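Local atomic coordinates of conserved hypothetical protein (Nitrosomonas europaea, PDB entry 1XFS), a protein that is of unknown function but belongs to the AHA1 family, resembling the C-terminal domain of the Hsp90 ATPase activator and sharing the Bet v 1-like fold. Residues A[19-25]-A[164-168]. Numbering follows the deposited sequence.
Sequences AVPVNLV and LKQEK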
loop_
_atom_site.group_PDB
_atom_site.type_symbol
_atom_site.label_atom_id
_atom_site.label_comp_id
_atom_site.label_asym_id
_atom_site.label_seq_id
_atom_site.Cartn_x
_atom_site.Cartn_y
_atom_site.Cartn_z
ATOM N N ALA A 19 13.212 -14.073 23.733
ATOM C CA ALA A 19 14.571 -14.093 24.266
ATOM C C ALA A 19 15.570 -14.364 23.147
ATOM O O ALA A 19 16.362 -15.308 23.207
ATOM C CB ALA A 19 14.686 -15.157 25.350
ATOM N N VAL A 20 15.520 -13.512 22.129
ATOM C CA VAL A 20 16.379 -13.610 20.964
ATOM C C VAL A 20 16.717 -12.187 20.528
ATOM O O VAL A 20 15.891 -11.284 20.652
ATOM C CB VAL A 20 15.642 -14.338 19.811
ATOM C CG1 VAL A 20 16.452 -14.278 18.533
ATOM C CG2 VAL A 20 15.375 -15.783 20.209
ATOM N N PRO A 21 17.947 -11.963 20.038
ATOM C CA PRO A 21 18.376 -10.634 19.585
ATOM C C PRO A 21 17.565 -10.153 18.380
ATOM O O PRO A 21 17.079 -10.960 17.590
ATOM C CB PRO A 21 19.853 -10.846 19.255
ATOM C CG PRO A 21 19.878 -12.271 18.805
ATOM C CD PRO A 21 19.027 -12.945 19.849
ATOM N N VAL A 22 17.442 -8.838 18.244
ATOM C CA VAL A 22 16.661 -8.237 17.169
ATOM C C VAL A 22 17.140 -8.591 15.767
ATOM O O VAL A 22 16.330 -8.717 14.844
ATOM C CB VAL A 22 16.612 -6.694 17.308
ATOM C CG1 VAL A 22 17.994 -6.090 17.037
ATOM C CG2 VAL A 22 15.576 -6.117 16.359
ATOM N N ASN A 23 18.449 -8.749 15.596
ATOM C CA ASN A 23 18.983 -9.086 14.280
ATOM C C ASN A 23 18.465 -10.449 13.827
ATOM O O ASN A 23 18.117 -10.631 12.660
ATOM C CB ASN A 23 20.521 -9.067 14.297
ATOM C CG ASN A 23 21.116 -10.138 15.190
ATOM O OD1 ASN A 23 20.808 -10.221 16.377
ATOM N ND2 ASN A 23 21.984 -10.965 14.618
ATOM N N LEU A 24 18.398 -11.402 14.753
ATOM C CA LEU A 24 17.908 -12.736 14.418
ATOM C C LEU A 24 16.410 -12.737 14.153
ATOM O O LEU A 24 15.942 -13.390 13.223
ATOM C CB LEU A 24 18.227 -13.723 15.538
ATOM C CG LEU A 24 19.702 -14.062 15.725
ATOM C CD1 LEU A 24 19.827 -15.089 16.841
ATOM C CD2 LEU A 24 20.290 -14.608 14.429
ATOM N N VAL A 25 15.659 -12.011 14.978
ATOM C CA VAL A 25 14.216 -11.931 14.808
ATOM C C VAL A 25 13.915 -11.353 13.432
ATOM O O VAL A 25 13.035 -11.844 12.713
ATOM C CB VAL A 25 13.568 -11.040 15.891
ATOM C CG1 VAL A 25 12.075 -10.871 15.613
ATOM C CG2 VAL A 25 13.776 -11.670 17.263
ATOM N N LEU A 164 14.377 -19.787 16.072
ATOM C CA LEU A 164 15.576 -18.963 16.179
ATOM C C LEU A 164 16.541 -19.428 17.261
ATOM O O LEU A 164 17.756 -19.279 17.120
ATOM C CB LEU A 164 15.177 -17.505 16.415
ATOM C CG LEU A 164 14.367 -16.885 15.266
ATOM C CD1 LEU A 164 13.980 -15.457 15.624
ATOM C CD2 LEU A 164 15.191 -16.912 13.982
ATOM N N LYS A 165 16.010 -19.996 18.337
ATOM C CA LYS A 165 16.869 -20.473 19.414
ATOM C C LYS A 165 17.707 -21.685 19.012
ATOM O O LYS A 165 18.866 -21.800 19.409
ATOM C CB LYS A 165 16.034 -20.805 20.653
ATOM C CG LYS A 165 15.501 -19.578 21.368
ATOM C CD LYS A 165 14.738 -19.954 22.621
ATOM C CE LYS A 165 14.254 -18.719 23.356
ATOM N NZ LYS A 165 13.436 -19.083 24.546
ATOM N N GLN A 166 17.133 -22.581 18.215
ATOM C CA GLN A 166 17.854 -23.777 17.792
ATOM C C GLN A 166 18.697 -23.584 16.536
ATOM O O GLN A 166 19.632 -24.345 16.289
ATOM C CB GLN A 166 16.873 -24.931 17.586
ATOM C CG GLN A 166 16.145 -25.334 18.858
ATOM C CD GLN A 166 17.098 -25.639 20.003
ATOM O OE1 GLN A 166 17.909 -26.563 19.922
ATOM N NE2 GLN A 166 17.003 -24.859 21.077
ATOM N N GLU A 167 18.366 -22.572 15.741
ATOM C CA GLU A 167 19.114 -22.294 14.521
ATOM C C GLU A 167 20.097 -21.157 14.802
ATOM O O GLU A 167 20.908 -20.794 13.951
ATOM C CB GLU A 167 18.153 -21.889 13.398
ATOM C CG GLU A 167 18.789 -21.805 12.019
ATOM C CD GLU A 167 19.100 -23.171 11.428
ATOM O OE1 GLU A 167 19.845 -23.949 12.062
ATOM O OE2 GLU A 167 18.597 -23.465 10.323
ATOM N N LYS A 168 20.022 -20.613 16.014
ATOM C CA LYS A 168 20.872 -19.506 16.435
ATOM C C LYS A 168 22.355 -19.726 16.149
ATOM O O LYS A 168 23.020 -18.859 15.581
ATOM C CB LYS A 168 20.673 -19.241 17.930
ATOM C CG LYS A 168 21.380 -17.997 18.445
ATOM C CD LYS A 168 21.008 -17.719 19.892
ATOM C CE LYS A 168 21.621 -16.416 20.386
ATOM N NZ LYS A 168 23.109 -16.443 20.334
#
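With chi1 of V20 at 172°, its methyl CG1 lies anti to the backbone N and its methyl CG2 anti to the carbonyl carbon, a fork that meets two consecutive residues of the C-terminal helix. CG1 packs against CD1 of L164 at 4.0 Å, the two side chains crossing at about a right angle, while CG2 lies 4.0 Å from CG of K165; both methyls also border CB of L164. L164 holds its CG anti to its own carbonyl carbon (chi1 -63°), and its branches end at the first turn of helix 22-30: CD1 reaches CA of V25 at 3.6 Å, and CD2 approaches the backbone O of L24 at 3.7 Å. One helical turn on from L164, CD1 of L24 meets CG of K168 at 3.7 Å, again with side chains nearly perpendicular. The extended chain of K165 runs past V20 to A19, bringing CE within 4.0 Å of the carbonyl O of A19. No hydrogen bond spans the segments; the contact is van der Waals packing of methyls and lysine methylenes, with backbone carbonyl oxygens of A19 and L24 lying against carbon. Cutting V20 back to alanine would probably open a gap beside CD1 of L164 and leave CG of K165 without its methyl neighbour. P21 occupies the N-cap position, and its O accepts a hydrogen bond from N of V25 at 3.2 Å. The contact thus joins the link between strand 11-18 and helix 22-30 to the end of long helix 149-167, the helix that packs across the curved antiparallel sheet in Bet v 1-like folds. OE1 of E161 on that helix is hydrogen-bonded to N of A19, and OG1 of T127 on strand 127-134 to O of V20, and V25 continues the packing onto L120 of strand 115-122.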